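Local coordinates for protein WZI (Escherichia coli, PDB 2YNK) that is an outer membrane beta-barrel lectin that binds carbohydrate and takes part in the assembly of the group 1 capsule, at residues V4-D9 against S28-S33; S159-D164 against S231-W236; F172-A177 against W193-S198. All blocks are in the same frame, centred on the assembly; numbering follows the deposited sequence.

How the interactions relate
From the N terminus, interaction 1 comes first. It closes a short loop, just over half of it helix, by pairing residues 4-9 with 28-33 inside the barrel. After helices 34-42 and 49-65 the chain enters the barrel strands. Interaction 2 opens at 159-164, in a loop after strand 151-152, and closes about 70 residues later on strand 226-236. Interaction 3 falls within that span and joins the neighbouring strands 170-176 and 193-201 of the wall. No two loops cross. Interaction 1 meets the wall at interaction 3, where Ser-33 OG reaches Arg-176 O and Trp-30 O meets Gln-196 NE2. It also touches interaction 2 through Asn-6 and Asp-164.

Interaction 1. Residues V4-D9 against S28-S33; sequences VVNDND and STWPLS
Val-4 and Leu-32 form an antiparallel hydrogen-bonded pair. It belongs to a two-stranded sheet of strands 3-4 and 32-33, enclosed by the barrel of this outer membrane protein. Two backbone bonds make the pair. Leu-32 N gives to Val-4 O at 3.0 Å, from above the carbonyl plane. The return bond, Val-4 N to Leu-32 O, is weak because its angle is only 125°. A cis peptide bond precedes Pro-31, between the two short strands 29-30 and 32-33.

Packing gathers round Trp-30 and Pro-31. Trp-30 holds CG anti to its carbonyl carbon (chi1 -64°), which swings the indole toward 4-7. The benzo side of the ring points to that backbone, which meets it obliquely. Trp-30 CE3 comes to 3.4 Å from Val-4 O, and its CZ3 to 3.7 Å from Val-5 O. Leu-32 CG sits over the centre of one ring face. The apolar contact is Val-5 CG1 on Pro-31 CB at 4.1 Å.

The polar side chains mostly look to other partners. Asp-7 is the N-cap of helix 8-19. Its OD2 accepts from Leu-10 N, while OD1 makes a salt bridge to Arg-61, so the carboxylate ties two helices together. Trp-30 NE1 donates a hydrogen bond to Leu-27 O. Phe-86 meets the indole edge-to-face.

Asn-6 also meets the tryptophan across the contact. Its ND2 probably bonds to Asp-164 OD2. The amide plane stands 76° from the indole plane, and Asn-6 OD1 rests 3.4 Å from Trp-30 CB.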
loop_
_atom_site.group_PDB
_atom_site.type_symbol
_atom_site.label_atom_id
_atom_site.label_comp_id
_atom_site.label_asym_id
_atom_site.label_seq_id
_atom_site.Cartn_x
_atom_site.Cartn_y
_atom_site.Cartn_z
ATOM N N VAL A 4 -7.662 -0.992 -9.321
ATOM C CA VAL A 4 -6.449 -0.224 -9.571
ATOM C C VAL A 4 -5.546 -0.455 -8.358
ATOM O O VAL A 4 -5.722 0.169 -7.320
ATOM C CB VAL A 4 -6.743 1.283 -9.768
ATOM C CG1 VAL A 4 -5.529 2.004 -10.345
ATOM C CG2 VAL A 4 -7.957 1.469 -10.662
ATOM N N VAL A 5 -4.611 -1.394 -8.498
ATOM C CA VAL A 5 -3.716 -1.782 -7.411
ATOM C C VAL A 5 -2.660 -0.710 -7.132
ATOM O O VAL A 5 -2.499 0.233 -7.914
ATOM C CB VAL A 5 -3.016 -3.135 -7.709
ATOM C CG1 VAL A 5 -4.039 -4.263 -7.741
ATOM C CG2 VAL A 5 -2.213 -3.066 -8.999
ATOM N N ASN A 6 -1.948 -0.870 -6.019
ATOM C CA ASN A 6 -0.956 0.103 -5.580
ATOM C C ASN A 6 -0.075 0.619 -6.716
ATOM O O ASN A 6 0.789 -0.097 -7.201
ATOM C CB ASN A 6 -0.034 -0.498 -4.506
ATOM C CG ASN A 6 -0.782 -1.031 -3.309
ATOM O OD1 ASN A 6 -1.997 -1.229 -3.343
ATOM N ND2 ASN A 6 -0.049 -1.283 -2.241
ATOM N N ASP A 7 -0.310 1.856 -7.143
ATOM C CA ASP A 7 0.617 2.582 -8.015
ATOM C C ASP A 7 1.023 3.825 -7.254
ATOM O O ASP A 7 0.191 4.462 -6.622
ATOM C CB ASP A 7 -0.061 2.972 -9.317
ATOM C CG ASP A 7 0.890 3.653 -10.289
ATOM O OD1 ASP A 7 1.901 3.023 -10.667
ATOM O OD2 ASP A 7 0.620 4.812 -10.691
ATOM N N ASN A 8 2.296 4.171 -7.290
ATOM C CA ASN A 8 2.794 5.236 -6.422
ATOM C C ASN A 8 2.601 6.609 -7.070
ATOM O O ASN A 8 2.229 7.566 -6.398
ATOM C CB ASN A 8 4.261 4.996 -6.075
ATOM C CG ASN A 8 4.804 6.005 -5.096
ATOM O OD1 ASN A 8 4.224 6.241 -4.042
ATOM N ND2 ASN A 8 5.935 6.601 -5.432
ATOM N N ASP A 9 2.863 6.687 -8.376
ATOM C CA ASP A 9 2.636 7.905 -9.145
ATOM C C ASP A 9 1.171 8.330 -9.114
ATOM O O ASP A 9 0.877 9.505 -8.875
ATOM C CB ASP A 9 3.115 7.739 -10.593
ATOM C CG ASP A 9 4.621 7.920 -10.737
ATOM O OD1 ASP A 9 5.280 8.253 -9.728
ATOM O OD2 ASP A 9 5.152 7.735 -11.860
ATOM N N SER A 28 -7.210 5.517 1.176
ATOM C CA SER A 28 -6.692 4.724 2.297
ATOM C C SER A 28 -7.099 3.244 2.239
ATOM O O SER A 28 -6.793 2.479 3.151
ATOM C CB SER A 28 -7.116 5.340 3.629
ATOM O OG SER A 28 -8.486 5.114 3.872
ATOM N N THR A 29 -7.772 2.841 1.166
ATOM C CA THR A 29 -8.101 1.448 0.939
ATOM C C THR A 29 -7.831 1.091 -0.512
ATOM O O THR A 29 -8.635 1.397 -1.400
ATOM C CB THR A 29 -9.556 1.158 1.297
ATOM O OG1 THR A 29 -9.700 1.235 2.715
ATOM C CG2 THR A 29 -9.970 -0.209 0.853
ATOM N N TRP A 30 -6.677 0.452 -0.736
ATOM C CA TRP A 30 -6.313 -0.087 -2.037
ATOM C C TRP A 30 -6.536 -1.571 -2.067
ATOM O O TRP A 30 -6.420 -2.228 -1.041
ATOM C CB TRP A 30 -4.866 0.216 -2.336
ATOM C CG TRP A 30 -4.601 1.685 -2.453
ATOM C CD1 TRP A 30 -4.620 2.634 -1.443
ATOM C CD2 TRP A 30 -4.286 2.430 -3.673
ATOM N NE1 TRP A 30 -4.343 3.878 -1.941
ATOM C CE2 TRP A 30 -4.130 3.823 -3.271
ATOM C CE3 TRP A 30 -4.121 2.090 -5.006
ATOM C CZ2 TRP A 30 -3.816 4.816 -4.178
ATOM C CZ3 TRP A 30 -3.807 3.099 -5.916
ATOM C CH2 TRP A 30 -3.659 4.431 -5.510
ATOM N N PRO A 31 -6.856 -2.125 -3.245
ATOM C CA PRO A 31 -6.939 -1.440 -4.526
ATOM C C PRO A 31 -8.169 -0.538 -4.629
ATOM O O PRO A 31 -9.165 -0.760 -3.936
ATOM C CB PRO A 31 -7.024 -2.595 -5.518
ATOM C CG PRO A 31 -7.765 -3.628 -4.780
ATOM C CD PRO A 31 -7.280 -3.527 -3.362
ATOM N N LEU A 32 -8.084 0.481 -5.480
ATOM C CA LEU A 32 -9.201 1.414 -5.701
ATOM C C LEU A 32 -10.040 0.967 -6.891
ATOM O O LEU A 32 -9.504 0.538 -7.906
ATOM C CB LEU A 32 -8.677 2.825 -5.988
ATOM C CG LEU A 32 -7.667 3.436 -5.021
ATOM C CD1 LEU A 32 -7.043 4.674 -5.631
ATOM C CD2 LEU A 32 -8.325 3.749 -3.692
ATOM N N SER A 33 -11.355 1.090 -6.773
ATOM C CA SER A 33 -12.255 0.950 -7.929
ATOM C C SER A 33 -12.080 2.129 -8.887
ATOM O O SER A 33 -12.128 3.269 -8.472
ATOM C CB SER A 33 -13.702 0.891 -7.462
ATOM O OG SER A 33 -13.854 -0.060 -6.421
#

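Interaction 2. Residues S159-D164 against S231-W236; sequences SLIRGD and SRIMQW
Ile-161 carries CG1 anti to its own nitrogen (chi1 -173°), which sends the CG1-CD1 arm across to strand 226-236. The arm meets Ile-233 CG1 and the backbone of Ser-231. Arg-162 starts differently. Its CG is anti to the carbonyl carbon, and the chain bends at chi2 (-67°) and again at chi3. The bends lay its methylenes against Ile-233 and turn the guanidinium back to its own segment.

The contact is a loop of the barrel interior leaning on a barrel strand. Ile-161 and Ile-233 meet CG1 to CG1 at 4.1 Å. Ile-161 CD1 lies 3.8 Å from Ser-231 O, and CG2 is 4.1 Å from Ser-231 OG. Arg-162 crosses Ile-233 at about a right angle, with CG 3.8 Å from Ile-233 CG1. Ile-233 therefore touches both loop residues, and its CD1 lies beside Arg-162 CG.

The loop is shaped by its own bonds. Ser-159 OG accepts from Ile-161 N at 3.1 Å in an ST turn. It also accepts from Arg-162 N at 3.0 Å, which makes an ST motif, and the same hydroxyl bonds to Trp-152 O. Arg-162 NH1 gives to Gly-163 O at 2.8 Å, with that oxygen tilted out of the guanidinium plane. Further bonds from the guanidinium go to Leu-359 O and Gln-150 OE1. Trp-152 packs against Ile-161, Arg-162 and Ser-231.

No hydrogen bond joins the two segments. Between them the contact is van der Waals packing, mostly aliphatic, while NH1 and NH2 of the buried guanidinium find acceptors within the loop and beyond it. The chemistry implies that Arg-162 works in two parts: its aliphatic stem lies on the strand, and its charged end links several loops.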
loop_
_atom_site.group_PDB
_atom_site.type_symbol
_atom_site.label_atom_id
_atom_site.label_comp_id
_atom_site.label_asym_id
_atom_site.label_seq_id
_atom_site.Cartn_x
_atom_site.Cartn_y
_atom_site.Cartn_z
ATOM N N SER A 159 1.526 0.271 6.033
ATOM C CA SER A 159 0.325 -0.009 6.794
ATOM C C SER A 159 0.708 -0.891 7.973
ATOM O O SER A 159 1.472 -1.829 7.820
ATOM C CB SER A 159 -0.700 -0.746 5.948
ATOM O OG SER A 159 -1.678 -1.342 6.791
ATOM N N LEU A 160 0.152 -0.614 9.140
ATOM C CA LEU A 160 0.439 -1.419 10.321
ATOM C C LEU A 160 -0.294 -2.756 10.317
ATOM O O LEU A 160 -0.003 -3.616 11.163
ATOM C CB LEU A 160 0.058 -0.670 11.600
ATOM C CG LEU A 160 0.745 0.664 11.886
ATOM C CD1 LEU A 160 0.101 1.302 13.116
ATOM C CD2 LEU A 160 2.244 0.502 12.072
ATOM N N ILE A 161 -1.228 -2.939 9.383
ATOM C CA ILE A 161 -2.107 -4.114 9.397
ATOM C C ILE A 161 -2.109 -4.919 8.104
ATOM O O ILE A 161 -2.081 -6.138 8.152
ATOM C CB ILE A 161 -3.558 -3.720 9.743
ATOM C CG1 ILE A 161 -4.413 -4.982 9.933
ATOM C CG2 ILE A 161 -4.135 -2.783 8.682
ATOM C CD1 ILE A 161 -5.579 -4.807 10.883
ATOM N N ARG A 162 -2.183 -4.246 6.960
ATOM C CA ARG A 162 -2.073 -4.914 5.674
ATOM C C ARG A 162 -1.425 -3.991 4.665
ATOM O O ARG A 162 -2.063 -3.080 4.125
ATOM C CB ARG A 162 -3.428 -5.402 5.159
ATOM C CG ARG A 162 -3.870 -6.743 5.744
ATOM C CD ARG A 162 -3.007 -7.928 5.305
ATOM N NE ARG A 162 -3.037 -8.123 3.854
ATOM C CZ ARG A 162 -2.075 -7.758 3.008
ATOM N NH1 ARG A 162 -0.941 -7.188 3.433
ATOM N NH2 ARG A 162 -2.250 -7.965 1.707
ATOM N N GLY A 163 -0.144 -4.246 4.422
ATOM C CA GLY A 163 0.621 -3.494 3.465
ATOM C C GLY A 163 1.056 -4.319 2.274
ATOM O O GLY A 163 0.386 -5.264 1.856
ATOM N N ASP A 164 2.255 -3.986 1.816
ATOM C CA ASP A 164 2.701 -4.120 0.448
ATOM C C ASP A 164 4.059 -4.776 0.340
ATOM O O ASP A 164 4.571 -4.916 -0.767
ATOM C CB ASP A 164 2.916 -2.687 -0.022
ATOM C CG ASP A 164 2.599 -2.482 -1.445
ATOM O OD1 ASP A 164 1.790 -3.248 -2.002
ATOM O OD2 ASP A 164 3.145 -1.513 -1.991
ATOM N N SER A 231 -10.400 -1.567 10.690
ATOM C CA SER A 231 -10.019 -2.787 9.993
ATOM C C SER A 231 -9.622 -3.910 10.940
ATOM O O SER A 231 -9.072 -3.681 12.034
ATOM C CB SER A 231 -8.909 -2.519 8.971
ATOM O OG SER A 231 -7.952 -1.591 9.443
ATOM N N ARG A 232 -9.916 -5.130 10.497
ATOM C CA ARG A 232 -9.669 -6.323 11.274
ATOM C C ARG A 232 -9.113 -7.434 10.371
ATOM O O ARG A 232 -9.521 -7.585 9.222
ATOM C CB ARG A 232 -10.972 -6.744 11.950
ATOM C CG ARG A 232 -10.854 -7.868 12.965
ATOM C CD ARG A 232 -12.170 -8.034 13.713
ATOM N NE ARG A 232 -12.410 -9.415 14.147
ATOM C CZ ARG A 232 -11.881 -9.986 15.231
ATOM N NH1 ARG A 232 -11.043 -9.320 16.026
ATOM N NH2 ARG A 232 -12.190 -11.243 15.521
ATOM N N ILE A 233 -8.163 -8.191 10.904
ATOM C CA ILE A 233 -7.548 -9.324 10.210
ATOM C C ILE A 233 -7.474 -10.500 11.167
ATOM O O ILE A 233 -7.103 -10.324 12.328
ATOM C CB ILE A 233 -6.110 -8.979 9.767
ATOM C CG1 ILE A 233 -6.096 -8.405 8.356
ATOM C CG2 ILE A 233 -5.214 -10.204 9.798
ATOM C CD1 ILE A 233 -6.389 -9.427 7.281
HETATM N N MSE A 234 -7.819 -11.694 10.701
HETATM C CA MSE A 234 -7.541 -12.887 11.501
HETATM C C MSE A 234 -6.728 -13.892 10.726
HETATM O O MSE A 234 -6.993 -14.178 9.560
HETATM C CB MSE A 234 -8.791 -13.519 12.110
HETATM C CG MSE A 234 -9.877 -13.814 11.096
HETATM SE SE MSE A 234 -11.222 -14.984 11.937
HETATM C CE MSE A 234 -12.750 -14.223 10.933
ATOM N N GLN A 235 -5.708 -14.421 11.390
ATOM C CA GLN A 235 -4.879 -15.493 10.852
ATOM C C GLN A 235 -5.501 -16.801 11.332
ATOM O O GLN A 235 -5.571 -17.047 12.530
ATOM C CB GLN A 235 -3.452 -15.332 11.363
ATOM C CG GLN A 235 -2.380 -15.995 10.523
ATOM C CD GLN A 235 -0.978 -15.555 10.914
ATOM O OE1 GLN A 235 -0.002 -15.851 10.214
ATOM N NE2 GLN A 235 -0.867 -14.845 12.035
ATOM N N TRP A 236 -5.956 -17.629 10.400
ATOM C CA TRP A 236 -6.891 -18.703 10.716
ATOM C C TRP A 236 -6.705 -19.872 9.779
ATOM O O TRP A 236 -6.186 -19.712 8.680
ATOM C CB TRP A 236 -8.309 -18.130 10.643
ATOM C CG TRP A 236 -9.429 -19.117 10.852
ATOM C CD1 TRP A 236 -10.008 -19.510 12.053
ATOM C CD2 TRP A 236 -10.153 -19.859 9.823
ATOM N NE1 TRP A 236 -11.001 -20.426 11.840
ATOM C CE2 TRP A 236 -11.135 -20.679 10.524
ATOM C CE3 TRP A 236 -10.080 -19.927 8.438
ATOM C CZ2 TRP A 236 -11.994 -21.523 9.850
ATOM C CZ3 TRP A 236 -10.955 -20.783 7.763
ATOM C CH2 TRP A 236 -11.890 -21.562 8.452
#

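Interaction 3. Residues F172-A177 against W193-S198; sequences FLMQRA and WQYQIS. With HEX (hexane), chain S.
Arg-176 lays its guanidinium flat on the indole of Trp-193. The planes are 19° apart, and the stack is also an off-centre cation-pi contact. A bend at chi3 (82°) turns the group onto the ring. Nearer the backbone, Arg-176 CD sits over the six-membered ring of Trp-193, 3.7 Å from its centroid. Arg-176 NH1 gives to Trp-193 O at 3.1 Å, with that oxygen in the guanidinium plane. NH1 has a second acceptor in Ala-180 O, which helps fix the group's rotation.

Gln-194 runs past Arg-176 in the opposite direction. Gln-194 OE1 accepts from Arg-176 N at 3.0 Å on an in-plane lone pair, and also from Tyr-195 N. The amide oxygen probably stands in for a backbone acceptor. Gln-175 and Gln-196 lie side by side with nearly coplanar amides. Gln-196 NE2 gives to Gln-175 OE1 at 2.7 Å, on a lone pair. Gln-196 OE1 accepts from Trp-152 NE1. The Tyr-195 ring is held between Gln-175 CA over one face and hexane over the other. Tyr-195 CZ is 3.7 Å from hexane C2, and the OH bonds to Gln-141. Met-174 CB, of a selenomethionine, packs on Ile-197 CG1 at 3.5 Å.

Met-174 and Ile-197 are an antiparallel hydrogen-bonded pair, joined by two backbone bonds. Trp-193 belongs to an n-octane site seen in the crystal, consistent with a lipid-facing surface here. The two strands are neighbours in the 18-stranded barrel. Strand 141-145 flanks 170-176, and strand 212-221 flanks 193-201. On the face of Gln-175 and Gln-196 lies the inner segment 28-33.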
loop_
_atom_site.group_PDB
_atom_site.type_symbol
_atom_site.label_atom_id
_atom_site.label_comp_id
_atom_site.label_asym_id
_atom_site.label_seq_id
_atom_site.Cartn_x
_atom_site.Cartn_y
_atom_site.Cartn_z
ATOM N N PHE A 172 -9.653 -14.267 -2.652
ATOM C CA PHE A 172 -10.838 -13.552 -3.096
ATOM C C PHE A 172 -10.885 -12.177 -2.439
ATOM O O PHE A 172 -10.432 -12.002 -1.307
ATOM C CB PHE A 172 -12.093 -14.350 -2.748
ATOM C CG PHE A 172 -12.212 -15.639 -3.507
ATOM C CD1 PHE A 172 -12.848 -15.678 -4.738
ATOM C CD2 PHE A 172 -11.665 -16.810 -3.005
ATOM C CE1 PHE A 172 -12.950 -16.857 -5.451
ATOM C CE2 PHE A 172 -11.764 -17.994 -3.712
ATOM C CZ PHE A 172 -12.415 -18.015 -4.936
ATOM N N LEU A 173 -11.426 -11.205 -3.158
ATOM C CA LEU A 173 -11.498 -9.833 -2.668
ATOM C C LEU A 173 -12.776 -9.155 -3.184
ATOM O O LEU A 173 -13.182 -9.376 -4.323
ATOM C CB LEU A 173 -10.245 -9.067 -3.110
ATOM C CG LEU A 173 -10.000 -7.683 -2.510
ATOM C CD1 LEU A 173 -8.513 -7.378 -2.578
ATOM C CD2 LEU A 173 -10.820 -6.596 -3.207
HETATM N N MSE A 174 -13.406 -8.352 -2.332
HETATM C CA MSE A 174 -14.681 -7.735 -2.658
HETATM C C MSE A 174 -14.734 -6.321 -2.163
HETATM O O MSE A 174 -14.238 -6.026 -1.077
HETATM C CB MSE A 174 -15.828 -8.563 -2.095
HETATM C CG MSE A 174 -16.933 -8.654 -3.146
HETATM SE SE MSE A 174 -18.500 -9.638 -2.461
HETATM C CE MSE A 174 -19.928 -8.322 -2.811
ATOM N N GLN A 175 -15.355 -5.453 -2.970
ATOM C CA GLN A 175 -15.378 -3.996 -2.767
ATOM C C GLN A 175 -16.594 -3.329 -3.397
ATOM O O GLN A 175 -17.181 -3.873 -4.324
ATOM C CB GLN A 175 -14.187 -3.370 -3.471
ATOM C CG GLN A 175 -12.908 -3.439 -2.701
ATOM C CD GLN A 175 -11.786 -2.722 -3.399
ATOM O OE1 GLN A 175 -10.667 -2.686 -2.889
ATOM N NE2 GLN A 175 -12.072 -2.139 -4.566
ATOM N N ARG A 176 -16.921 -2.120 -2.952
ATOM C CA ARG A 176 -17.856 -1.291 -3.709
ATOM C C ARG A 176 -17.158 -0.797 -4.968
ATOM O O ARG A 176 -15.945 -0.599 -4.963
ATOM C CB ARG A 176 -18.326 -0.078 -2.905
ATOM C CG ARG A 176 -19.098 -0.407 -1.639
ATOM C CD ARG A 176 -19.641 0.867 -1.012
ATOM N NE ARG A 176 -20.887 1.313 -1.642
ATOM C CZ ARG A 176 -21.455 2.501 -1.445
ATOM N NH1 ARG A 176 -20.900 3.411 -0.654
ATOM N NH2 ARG A 176 -22.588 2.789 -2.065
ATOM N N ALA A 177 -17.918 -0.595 -6.043
ATOM C CA ALA A 177 -17.377 0.049 -7.246
ATOM C C ALA A 177 -17.449 1.552 -7.029
ATOM O O ALA A 177 -16.434 2.186 -6.753
ATOM C CB ALA A 177 -18.139 -0.375 -8.490
ATOM N N TRP A 193 -18.552 5.952 1.816
ATOM C CA TRP A 193 -18.105 4.862 2.637
ATOM C C TRP A 193 -17.683 3.729 1.752
ATOM O O TRP A 193 -18.087 3.666 0.588
ATOM C CB TRP A 193 -19.205 4.445 3.609
ATOM C CG TRP A 193 -20.369 3.736 2.974
ATOM C CD1 TRP A 193 -21.523 4.304 2.455
ATOM C CD2 TRP A 193 -20.534 2.296 2.776
ATOM N NE1 TRP A 193 -22.357 3.345 1.957
ATOM C CE2 TRP A 193 -21.827 2.122 2.115
ATOM C CE3 TRP A 193 -19.763 1.172 3.058
ATOM C CZ2 TRP A 193 -22.312 0.877 1.769
ATOM C CZ3 TRP A 193 -20.266 -0.087 2.707
ATOM C CH2 TRP A 193 -21.509 -0.227 2.077
ATOM N N GLN A 194 -16.845 2.843 2.291
ATOM C CA GLN A 194 -16.325 1.719 1.531
ATOM C C GLN A 194 -15.967 0.540 2.429
ATOM O O GLN A 194 -15.496 0.714 3.566
ATOM C CB GLN A 194 -15.098 2.152 0.732
ATOM C CG GLN A 194 -14.267 1.028 0.116
ATOM C CD GLN A 194 -14.996 0.251 -0.972
ATOM O OE1 GLN A 194 -16.095 -0.268 -0.762
ATOM N NE2 GLN A 194 -14.362 0.137 -2.135
ATOM N N TYR A 195 -16.202 -0.660 1.900
ATOM C CA TYR A 195 -15.801 -1.879 2.551
ATOM C C TYR A 195 -14.810 -2.613 1.663
ATOM O O TYR A 195 -14.833 -2.495 0.437
ATOM C CB TYR A 195 -17.017 -2.760 2.858
ATOM C CG TYR A 195 -17.556 -3.519 1.668
ATOM C CD1 TYR A 195 -18.503 -2.950 0.828
ATOM C CD2 TYR A 195 -17.121 -4.810 1.381
ATOM C CE1 TYR A 195 -19.000 -3.640 -0.265
ATOM C CE2 TYR A 195 -17.611 -5.506 0.289
ATOM C CZ TYR A 195 -18.547 -4.915 -0.536
ATOM O OH TYR A 195 -19.036 -5.606 -1.622
ATOM N N GLN A 196 -13.921 -3.365 2.300
ATOM C CA GLN A 196 -13.132 -4.370 1.597
ATOM C C GLN A 196 -13.121 -5.628 2.434
ATOM O O GLN A 196 -12.841 -5.584 3.631
ATOM C CB GLN A 196 -11.704 -3.884 1.345
ATOM C CG GLN A 196 -10.969 -4.703 0.295
ATOM C CD GLN A 196 -9.520 -4.307 0.167
ATOM O OE1 GLN A 196 -8.650 -4.855 0.852
ATOM N NE2 GLN A 196 -9.248 -3.342 -0.693
ATOM N N ILE A 197 -13.453 -6.751 1.817
ATOM C CA ILE A 197 -13.338 -8.035 2.493
ATOM C C ILE A 197 -12.396 -8.877 1.665
ATOM O O ILE A 197 -12.409 -8.780 0.440
ATOM C CB ILE A 197 -14.707 -8.727 2.685
ATOM C CG1 ILE A 197 -15.356 -9.073 1.343
ATOM C CG2 ILE A 197 -15.644 -7.831 3.488
ATOM C CD1 ILE A 197 -16.778 -9.580 1.475
ATOM N N SER A 198 -11.548 -9.664 2.329
ATOM C CA SER A 198 -10.677 -10.614 1.617
ATOM C C SER A 198 -10.433 -11.903 2.389
ATOM O O SER A 198 -10.297 -11.895 3.625
ATOM C CB SER A 198 -9.335 -9.968 1.237
ATOM O OG SER A 198 -8.606 -9.540 2.373
HETATM C C1 HEX S . -20.794 -6.873 2.452
HETATM C C2 HEX S . -21.480 -6.483 1.152
HETATM C C3 HEX S . -22.176 -5.118 1.233
HETATM C C4 HEX S . -23.296 -5.032 0.197
HETATM C C5 HEX S . -24.111 -3.741 0.280
HETATM C C6 HEX S . -25.343 -3.837 -0.603
#